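Local coordinates for protein importin-95 (Chaetomium thermophilum, PDB 4XRI) that acts as a nuclear transport receptor of the importin-beta family, carrying protein cargo into the nucleus and probably binding a small GTPase, at residues L278-D283 against L290-W295; E300-I305 against N323-A328; N330-V335 against Q363-A368. The protein carries 2 engineered substitutions. One frame throughout, in Å; residues are numbered along the deposited sequence.

Contact 1. Residues L278-D283 against L290-W295; sequences LGMKSD and LAVEFW
The methyl group of A291 sits directly against the backbone of the last turn of helix 265-280, its CB 3.3 Å from the amide N of M280 and 3.4 Å from the carbonyl C of G279. This closeness is consistent with the small size of G279 and A291: a CB on G279 would clash with A291 CB, and the bare alpha carbon lets the two helices come within 5.1 Å, measured between the CA atoms of M280 and A291.

Beside this backbone contact, M280 is the side chain that reaches across. With CG anti to its own carbonyl carbon (chi1 -70°), the chain first runs alongside the alanine, M280 CG lying 3.6 Å from A291 CB. SD lies toward W295, and the bend at the third torsion (58°) turns only the terminal methyl to V292. M280 CE meets V292 CG2 at 3.7 Å, the two side chains crossing at about a right angle. M280 SD touches W295 CD1 at 3.6 Å; it lies 4.6 Å from the centroid of the five-membered ring of W295 in an oblique Met-aromatic contact, 64° off the ring normal. Within helix 285-310, F294 CD2 lies over one face of the indole, toward the rim of the indole, and W295 NE1 makes a weak hydrogen bond to T276 OG1 of helix 265-280. Helix 324-340 covers M280 through V335 and L336, while V292 packs on helix 354-369.

All five touching residues are buried, and the seam is held by apolar packing. Helix 265-280 ends here, and S282 OG is hydrogen-bonded to D284 N before helix 285-310 begins. Consecutive helices packed side by side across a short link are consistent with the HEAT-repeat solenoid of importin-beta.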
loop_
_atom_site.group_PDB
_atom_site.type_symbol
_atom_site.label_atom_id
_atom_site.label_comp_id
_atom_site.label_asym_id
_atom_site.label_seq_id
_atom_site.Cartn_x
_atom_site.Cartn_y
_atom_site.Cartn_z
ATOM N N LEU A 278 -13.298 -30.026 -3.102
ATOM C CA LEU A 278 -13.565 -30.754 -1.868
ATOM C C LEU A 278 -13.162 -29.928 -0.655
ATOM O O LEU A 278 -13.862 -29.909 0.355
ATOM C CB LEU A 278 -12.822 -32.096 -1.859
ATOM C CG LEU A 278 -13.215 -33.165 -2.882
ATOM C CD1 LEU A 278 -12.372 -34.415 -2.680
ATOM C CD2 LEU A 278 -14.696 -33.491 -2.778
ATOM N N GLY A 279 -12.025 -29.249 -0.761
ATOM C CA GLY A 279 -11.511 -28.443 0.331
ATOM C C GLY A 279 -12.420 -27.287 0.701
ATOM O O GLY A 279 -12.612 -26.989 1.876
ATOM N N MET A 280 -12.982 -26.634 -0.311
ATOM C CA MET A 280 -13.868 -25.494 -0.094
ATOM C C MET A 280 -15.165 -25.903 0.594
ATOM O O MET A 280 -15.789 -25.101 1.289
ATOM C CB MET A 280 -14.187 -24.805 -1.422
ATOM C CG MET A 280 -13.013 -24.075 -2.045
ATOM S SD MET A 280 -13.454 -23.260 -3.586
ATOM C CE MET A 280 -14.776 -22.195 -3.026
ATOM N N LYS A 281 -15.563 -27.156 0.401
ATOM C CA LYS A 281 -16.821 -27.650 0.948
ATOM C C LYS A 281 -16.614 -28.386 2.269
ATOM O O LYS A 281 -17.532 -29.023 2.785
ATOM C CB LYS A 281 -17.509 -28.570 -0.064
ATOM C CG LYS A 281 -17.775 -27.910 -1.406
ATOM C CD LYS A 281 -18.386 -28.889 -2.393
ATOM C CE LYS A 281 -19.754 -29.352 -1.927
ATOM N NZ LYS A 281 -20.743 -28.240 -1.920
ATOM N N SER A 282 -15.407 -28.288 2.816
ATOM C CA SER A 282 -15.061 -28.990 4.047
ATOM C C SER A 282 -15.833 -28.476 5.257
ATOM O O SER A 282 -16.205 -27.305 5.320
ATOM C CB SER A 282 -13.561 -28.878 4.314
ATOM O OG SER A 282 -13.224 -29.424 5.578
ATOM N N ASP A 283 -16.063 -29.364 6.218
ATOM C CA ASP A 283 -16.750 -29.004 7.454
ATOM C C ASP A 283 -15.825 -28.225 8.379
ATOM O O ASP A 283 -16.279 -27.534 9.290
ATOM C CB ASP A 283 -17.278 -30.257 8.160
ATOM C CG ASP A 283 -18.329 -30.983 7.343
ATOM O OD1 ASP A 283 -19.071 -30.309 6.596
ATOM O OD2 ASP A 283 -18.413 -32.225 7.446
ATOM N N LEU A 290 -8.549 -22.032 3.385
ATOM C CA LEU A 290 -7.330 -22.229 2.610
ATOM C C LEU A 290 -7.626 -22.617 1.166
ATOM O O LEU A 290 -6.910 -22.222 0.240
ATOM C CB LEU A 290 -6.460 -23.296 3.269
ATOM C CG LEU A 290 -5.770 -22.841 4.553
ATOM C CD1 LEU A 290 -5.184 -24.019 5.310
ATOM C CD2 LEU A 290 -4.686 -21.834 4.220
ATOM N N ALA A 291 -8.692 -23.389 0.982
ATOM C CA ALA A 291 -9.094 -23.826 -0.344
ATOM C C ALA A 291 -9.701 -22.668 -1.131
ATOM O O ALA A 291 -9.506 -22.565 -2.338
ATOM C CB ALA A 291 -10.075 -24.987 -0.248
ATOM N N VAL A 292 -10.436 -21.798 -0.445
ATOM C CA VAL A 292 -10.961 -20.588 -1.070
ATOM C C VAL A 292 -9.802 -19.674 -1.446
ATOM O O VAL A 292 -9.786 -19.074 -2.524
ATOM C CB VAL A 292 -11.942 -19.839 -0.139
ATOM C CG1 VAL A 292 -12.190 -18.423 -0.646
ATOM C CG2 VAL A 292 -13.245 -20.602 -0.030
ATOM N N GLU A 293 -8.827 -19.586 -0.546
ATOM C CA GLU A 293 -7.620 -18.807 -0.781
ATOM C C GLU A 293 -6.853 -19.323 -1.996
ATOM O O GLU A 293 -6.211 -18.549 -2.711
ATOM C CB GLU A 293 -6.729 -18.832 0.465
ATOM C CG GLU A 293 -5.323 -18.280 0.266
ATOM C CD GLU A 293 -5.306 -16.788 -0.010
ATOM O OE1 GLU A 293 -6.306 -16.107 0.301
ATOM O OE2 GLU A 293 -4.288 -16.294 -0.539
ATOM N N PHE A 294 -6.925 -20.632 -2.226
ATOM C CA PHE A 294 -6.309 -21.236 -3.404
ATOM C C PHE A 294 -6.816 -20.580 -4.675
ATOM O O PHE A 294 -6.034 -20.222 -5.560
ATOM C CB PHE A 294 -6.583 -22.742 -3.457
ATOM C CG PHE A 294 -6.091 -23.405 -4.718
ATOM C CD1 PHE A 294 -4.796 -23.887 -4.800
ATOM C CD2 PHE A 294 -6.924 -23.547 -5.820
ATOM C CE1 PHE A 294 -4.339 -24.495 -5.952
ATOM C CE2 PHE A 294 -6.470 -24.151 -6.974
ATOM C CZ PHE A 294 -5.179 -24.628 -7.038
ATOM N N TRP A 295 -8.132 -20.430 -4.760
ATOM C CA TRP A 295 -8.754 -19.878 -5.954
ATOM C C TRP A 295 -8.639 -18.364 -6.009
ATOM O O TRP A 295 -8.655 -17.775 -7.085
ATOM C CB TRP A 295 -10.211 -20.322 -6.031
ATOM C CG TRP A 295 -10.299 -21.715 -6.530
ATOM C CD1 TRP A 295 -10.633 -22.832 -5.821
ATOM C CD2 TRP A 295 -9.984 -22.155 -7.855
ATOM N NE1 TRP A 295 -10.571 -23.939 -6.634
ATOM C CE2 TRP A 295 -10.174 -23.551 -7.883
ATOM C CE3 TRP A 295 -9.570 -21.501 -9.019
ATOM C CZ2 TRP A 295 -9.969 -24.303 -9.040
ATOM C CZ3 TRP A 295 -9.368 -22.249 -10.163
ATOM C CH2 TRP A 295 -9.562 -23.635 -10.165
#

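Contact 2. Residues E300-I305 against N323-A328; sequences EEEIAI and NFARVA
Two backbone amides at the start of helix 324-340 are gripped by the one carboxylate of E302, an acidic side chain arriving from the preceding long helix 285-310. F324 N donates to E302 OE2 at 2.7 Å, using the syn lone pair, though the bond is bent to 144° at the hydrogen. A325 N donates to E302 OE1 at 3.1 Å and is straighter, 164°; it too comes from the syn side but is tilted 31° out of the carboxylate plane. The glutamate has CG anti to its carbonyl carbon, and the extended chain beyond CG carries both oxygens to the helix start. Each oxygen has a further partner: OE2 is also hydrogen-bonded to Y261 OH, and OE1 to a water.

That water, 2.8 Å from E302 OE1, is hydrogen-bonded to N323 OD1 as well and accepts from R326 N. N323 holds the N-cap position, but its own side chain makes no capping bond. In place of such a bond, a carboxylate of another helix of the HEAT solenoid takes up first-turn amides, directly or through water. The amides and the helix dipole would tend to favour a charged carboxylate in this buried place. A glutamine in place of E302 would probably leave one of the two amides without its acceptor and weaken the favourable charge at the helix start.

Van der Waals contact accompanies the bonds: F324 CB lies 3.4 Å from E302 OE2, and A325 CB 3.3 Å from E302 OE1, the carboxylate resting against the first turn it binds. The F324 ring leads away from E302 to meet the rings of Y261 and Y322, whereas A325 packs on C299 of helix 285-310 and on V369 of helix 354-369.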
loop_
_atom_site.group_PDB
_atom_site.type_symbol
_atom_site.label_atom_id
_atom_site.label_comp_id
_atom_site.label_asym_id
_atom_site.label_seq_id
_atom_site.Cartn_x
_atom_site.Cartn_y
_atom_site.Cartn_z
ATOM N N GLU A 300 -5.873 -13.982 -8.658
ATOM C CA GLU A 300 -4.910 -12.890 -8.578
ATOM C C GLU A 300 -3.818 -13.033 -9.634
ATOM O O GLU A 300 -3.487 -12.072 -10.329
ATOM C CB GLU A 300 -4.287 -12.825 -7.183
ATOM C CG GLU A 300 -5.206 -12.227 -6.130
ATOM C CD GLU A 300 -4.650 -12.347 -4.725
ATOM O OE1 GLU A 300 -3.660 -13.085 -4.536
ATOM O OE2 GLU A 300 -5.205 -11.705 -3.807
ATOM N N GLU A 301 -3.274 -14.241 -9.755
ATOM C CA GLU A 301 -2.259 -14.534 -10.761
ATOM C C GLU A 301 -2.777 -14.273 -12.166
ATOM O O GLU A 301 -2.113 -13.621 -12.973
ATOM C CB GLU A 301 -1.791 -15.988 -10.652
ATOM C CG GLU A 301 -0.771 -16.230 -9.561
ATOM C CD GLU A 301 0.545 -15.526 -9.829
ATOM O OE1 GLU A 301 1.104 -15.705 -10.933
ATOM O OE2 GLU A 301 1.011 -14.786 -8.939
ATOM N N GLU A 302 -3.966 -14.789 -12.454
ATOM C CA GLU A 302 -4.523 -14.693 -13.795
ATOM C C GLU A 302 -4.971 -13.269 -14.129
ATOM O O GLU A 302 -4.922 -12.858 -15.285
ATOM C CB GLU A 302 -5.679 -15.679 -13.955
ATOM C CG GLU A 302 -5.230 -17.131 -13.835
ATOM C CD GLU A 302 -6.208 -18.124 -14.436
ATOM O OE1 GLU A 302 -7.431 -17.918 -14.306
ATOM O OE2 GLU A 302 -5.746 -19.107 -15.055
ATOM N N ILE A 303 -5.387 -12.511 -13.119
ATOM C CA ILE A 303 -5.698 -11.099 -13.322
ATOM C C ILE A 303 -4.438 -10.342 -13.740
ATOM O O ILE A 303 -4.462 -9.532 -14.669
ATOM C CB ILE A 303 -6.292 -10.449 -12.054
ATOM C CG1 ILE A 303 -7.732 -10.916 -11.835
ATOM C CG2 ILE A 303 -6.270 -8.932 -12.172
ATOM C CD1 ILE A 303 -8.255 -10.618 -10.447
ATOM N N ALA A 304 -3.338 -10.623 -13.048
ATOM C CA ALA A 304 -2.051 -10.006 -13.355
ATOM C C ALA A 304 -1.587 -10.380 -14.758
ATOM O O ALA A 304 -1.152 -9.521 -15.528
ATOM C CB ALA A 304 -1.010 -10.413 -12.329
ATOM N N ILE A 305 -1.695 -11.663 -15.085
ATOM C CA ILE A 305 -1.273 -12.172 -16.386
ATOM C C ILE A 305 -2.088 -11.551 -17.517
ATOM O O ILE A 305 -1.533 -11.131 -18.535
ATOM C CB ILE A 305 -1.393 -13.702 -16.448
ATOM C CG1 ILE A 305 -0.381 -14.341 -15.495
ATOM C CG2 ILE A 305 -1.167 -14.205 -17.864
ATOM C CD1 ILE A 305 -0.574 -15.822 -15.311
ATOM N N ASN A 323 -6.219 -20.070 -18.234
ATOM C CA ASN A 323 -7.642 -19.838 -17.987
ATOM C C ASN A 323 -8.243 -20.784 -16.946
ATOM O O ASN A 323 -9.352 -21.287 -17.126
ATOM C CB ASN A 323 -8.434 -19.962 -19.293
ATOM C CG ASN A 323 -8.982 -18.633 -19.773
ATOM O OD1 ASN A 323 -9.347 -17.773 -18.972
ATOM N ND2 ASN A 323 -9.035 -18.456 -21.089
ATOM N N PHE A 324 -7.505 -21.023 -15.864
ATOM C CA PHE A 324 -7.954 -21.928 -14.806
ATOM C C PHE A 324 -9.302 -21.518 -14.229
ATOM O O PHE A 324 -10.215 -22.337 -14.115
ATOM C CB PHE A 324 -6.918 -21.992 -13.682
ATOM C CG PHE A 324 -5.686 -22.772 -14.034
ATOM C CD1 PHE A 324 -5.737 -23.796 -14.965
ATOM C CD2 PHE A 324 -4.476 -22.483 -13.431
ATOM C CE1 PHE A 324 -4.601 -24.513 -15.288
ATOM C CE2 PHE A 324 -3.340 -23.195 -13.748
ATOM C CZ PHE A 324 -3.401 -24.212 -14.677
ATOM N N ALA A 325 -9.412 -20.243 -13.866
ATOM C CA ALA A 325 -10.624 -19.713 -13.249
ATOM C C ALA A 325 -11.828 -19.817 -14.180
ATOM O O ALA A 325 -12.921 -20.191 -13.754
ATOM C CB ALA A 325 -10.409 -18.271 -12.830
ATOM N N ARG A 326 -11.613 -19.496 -15.452
ATOM C CA ARG A 326 -12.668 -19.562 -16.459
ATOM C C ARG A 326 -13.228 -20.978 -16.577
ATOM O O ARG A 326 -14.440 -21.189 -16.520
ATOM C CB ARG A 326 -12.136 -19.086 -17.814
ATOM C CG ARG A 326 -13.186 -18.992 -18.903
ATOM C CD ARG A 326 -12.559 -18.600 -20.233
ATOM N NE ARG A 326 -13.561 -18.405 -21.278
ATOM C CZ ARG A 326 -14.087 -19.386 -22.002
ATOM N NH1 ARG A 326 -13.707 -20.640 -21.797
ATOM N NH2 ARG A 326 -14.994 -19.116 -22.931
ATOM N N VAL A 327 -12.327 -21.942 -16.734
ATOM C CA VAL A 327 -12.697 -23.349 -16.819
ATOM C C VAL A 327 -13.415 -23.826 -15.556
ATOM O O VAL A 327 -14.371 -24.598 -15.628
ATOM C CB VAL A 327 -11.449 -24.233 -17.065
ATOM C CG1 VAL A 327 -11.791 -25.714 -16.940
ATOM C CG2 VAL A 327 -10.846 -23.930 -18.430
ATOM N N ALA A 328 -12.965 -23.341 -14.404
ATOM C CA ALA A 328 -13.459 -23.825 -13.117
ATOM C C ALA A 328 -14.745 -23.143 -12.658
ATOM O O ALA A 328 -15.310 -23.518 -11.631
ATOM C CB ALA A 328 -12.385 -23.654 -12.058
HETATM O O HOH W 1 -9.317 -17.602 -16.344
#

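Contact 3. Residues N330-V335 against Q363-A368; sequences NEVVPV and QLYAQA
Y365 carries the second segment's whole share of this contact, its phenol reaching across to V332 and V333 from a helix whose CA atoms stay 8.1 Å away at the nearest pair, V333 and Y365. The first torsion of the tyrosine, chi1 -139°, lies well off a staggered value, and with it both valines meet the ring from the same side of its plane. Over that face stands V333 CG2, 3.9 Å from the ring centroid and 17° off the ring normal, a CH-pi contact displaced toward the rim on the CD1 and CE1 side. V332 comes near the CE2 corner: its CG1 is 3.8 Å from Y365 CE2, oblique to the ring, while V332 CB lies 3.9 Å from Y365 OH. The hydroxyl itself is hydrogen-bonded to the carbonyl O of A325, in the same helix as the valines, which fixes the phenol at its polar end.

Among the neighbouring helices, V332 also rests on M280 of helix 265-280 and W295 of helix 285-310; L364 and Y365 touch C299, and Q367 I303, on helix 285-310, and Y365 and V333 meet I373 in the loop after helix 354-369.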
loop_
_atom_site.group_PDB
_atom_site.type_symbol
_atom_site.label_atom_id
_atom_site.label_comp_id
_atom_site.label_asym_id
_atom_site.label_seq_id
_atom_site.Cartn_x
_atom_site.Cartn_y
_atom_site.Cartn_z
ATOM N N ASN A 330 -17.995 -23.063 -13.367
ATOM C CA ASN A 330 -19.225 -23.798 -13.078
ATOM C C ASN A 330 -19.166 -24.653 -11.815
ATOM O O ASN A 330 -20.202 -25.065 -11.290
ATOM C CB ASN A 330 -19.596 -24.682 -14.268
ATOM C CG ASN A 330 -20.073 -23.879 -15.460
ATOM O OD1 ASN A 330 -20.497 -22.732 -15.318
ATOM N ND2 ASN A 330 -20.008 -24.479 -16.643
ATOM N N GLU A 331 -17.962 -24.917 -11.324
ATOM C CA GLU A 331 -17.804 -25.736 -10.130
ATOM C C GLU A 331 -17.522 -24.891 -8.889
ATOM O O GLU A 331 -18.079 -25.136 -7.819
ATOM C CB GLU A 331 -16.682 -26.760 -10.329
ATOM C CG GLU A 331 -16.831 -27.623 -11.574
ATOM C CD GLU A 331 -17.968 -28.625 -11.479
ATOM O OE1 GLU A 331 -18.541 -28.791 -10.380
ATOM O OE2 GLU A 331 -18.286 -29.252 -12.511
ATOM N N VAL A 332 -16.661 -23.890 -9.043
ATOM C CA VAL A 332 -16.167 -23.117 -7.908
ATOM C C VAL A 332 -17.105 -21.980 -7.491
ATOM O O VAL A 332 -17.339 -21.769 -6.301
ATOM C CB VAL A 332 -14.774 -22.532 -8.217
ATOM C CG1 VAL A 332 -14.302 -21.626 -7.088
ATOM C CG2 VAL A 332 -13.774 -23.656 -8.454
ATOM N N VAL A 333 -17.634 -21.248 -8.466
ATOM C CA VAL A 333 -18.481 -20.092 -8.169
ATOM C C VAL A 333 -19.762 -20.458 -7.396
ATOM O O VAL A 333 -20.101 -19.776 -6.426
ATOM C CB VAL A 333 -18.865 -19.324 -9.459
ATOM C CG1 VAL A 333 -19.893 -18.244 -9.158
ATOM C CG2 VAL A 333 -17.626 -18.713 -10.105
ATOM N N PRO A 334 -20.483 -21.523 -7.813
ATOM C CA PRO A 334 -21.635 -21.893 -6.979
ATOM C C PRO A 334 -21.268 -22.214 -5.527
ATOM O O PRO A 334 -22.075 -21.967 -4.631
ATOM C CB PRO A 334 -22.187 -23.136 -7.685
ATOM C CG PRO A 334 -21.823 -22.947 -9.101
ATOM C CD PRO A 334 -20.463 -22.296 -9.070
ATOM N N VAL A 335 -20.071 -22.744 -5.299
ATOM C CA VAL A 335 -19.623 -23.045 -3.942
ATOM C C VAL A 335 -19.354 -21.759 -3.169
ATOM O O VAL A 335 -19.710 -21.643 -1.994
ATOM C CB VAL A 335 -18.351 -23.920 -3.944
ATOM C CG1 VAL A 335 -17.792 -24.053 -2.539
ATOM C CG2 VAL A 335 -18.656 -25.292 -4.526
ATOM N N GLN A 363 -15.226 -11.496 -5.926
ATOM C CA GLN A 363 -14.799 -10.245 -6.549
ATOM C C GLN A 363 -13.665 -10.480 -7.536
ATOM O O GLN A 363 -13.743 -10.078 -8.697
ATOM C CB GLN A 363 -14.358 -9.232 -5.490
ATOM C CG GLN A 363 -15.476 -8.371 -4.944
ATOM C CD GLN A 363 -14.951 -7.139 -4.231
ATOM O OE1 GLN A 363 -13.746 -7.005 -4.012
ATOM N NE2 GLN A 363 -15.850 -6.230 -3.871
ATOM N N LEU A 364 -12.611 -11.135 -7.058
ATOM C CA LEU A 364 -11.456 -11.473 -7.883
ATOM C C LEU A 364 -11.841 -12.366 -9.055
ATOM O O LEU A 364 -11.291 -12.241 -10.151
ATOM C CB LEU A 364 -10.382 -12.163 -7.037
ATOM C CG LEU A 364 -9.701 -11.329 -5.951
ATOM C CD1 LEU A 364 -8.836 -12.222 -5.072
ATOM C CD2 LEU A 364 -8.864 -10.223 -6.573
ATOM N N TYR A 365 -12.788 -13.270 -8.816
ATOM C CA TYR A 365 -13.246 -14.185 -9.851
ATOM C C TYR A 365 -13.920 -13.429 -10.990
ATOM O O TYR A 365 -13.737 -13.758 -12.164
ATOM C CB TYR A 365 -14.211 -15.219 -9.264
ATOM C CG TYR A 365 -14.005 -16.618 -9.802
ATOM C CD1 TYR A 365 -14.389 -16.949 -11.096
ATOM C CD2 TYR A 365 -13.417 -17.606 -9.020
ATOM C CE1 TYR A 365 -14.195 -18.224 -11.594
ATOM C CE2 TYR A 365 -13.224 -18.883 -9.508
ATOM C CZ TYR A 365 -13.614 -19.186 -10.794
ATOM O OH TYR A 365 -13.418 -20.456 -11.282
ATOM N N ALA A 366 -14.698 -12.411 -10.632
ATOM C CA ALA A 366 -15.404 -11.594 -11.614
ATOM C C ALA A 366 -14.420 -10.823 -12.488
ATOM O O ALA A 366 -14.632 -10.660 -13.689
ATOM C CB ALA A 366 -16.355 -10.636 -10.919
ATOM N N GLN A 367 -13.341 -10.355 -11.870
ATOM C CA GLN A 367 -12.278 -9.660 -12.588
ATOM C C GLN A 367 -11.528 -10.629 -13.494
ATOM O O GLN A 367 -11.116 -10.274 -14.601
ATOM C CB GLN A 367 -11.303 -8.995 -11.610
ATOM C CG GLN A 367 -11.899 -7.862 -10.793
ATOM C CD GLN A 367 -10.927 -7.302 -9.768
ATOM O OE1 GLN A 367 -9.779 -6.991 -10.087
ATOM N NE2 GLN A 367 -11.382 -7.180 -8.526
ATOM N N ALA A 368 -11.367 -11.859 -13.015
ATOM C CA ALA A 368 -10.562 -12.857 -13.705
ATOM C C ALA A 368 -11.248 -13.441 -14.940
ATOM O O ALA A 368 -10.589 -13.712 -15.941
ATOM C CB ALA A 368 -10.187 -13.978 -12.738
#

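Overall arrangement
All three contacts are buried and lie on one side of the chain's centre, along four successive helices from 265-280 to 354-369. Contacts 1 and 2 share helix 285-310, and contacts 2 and 3 share helix 324-340. Contacts 1 and 3 are apolar, the first tight, with a glycine where a CB would clash, the third bridged by one long aromatic side chain; contact 2, at a helix start, is polar and includes a water. They merge directly: W295 of contact 1 packs on A328 of contact 2, K281 of contact 1 touches V335 of contact 3, and contacts 2 and 3 are joined by a polar link as well as by packing.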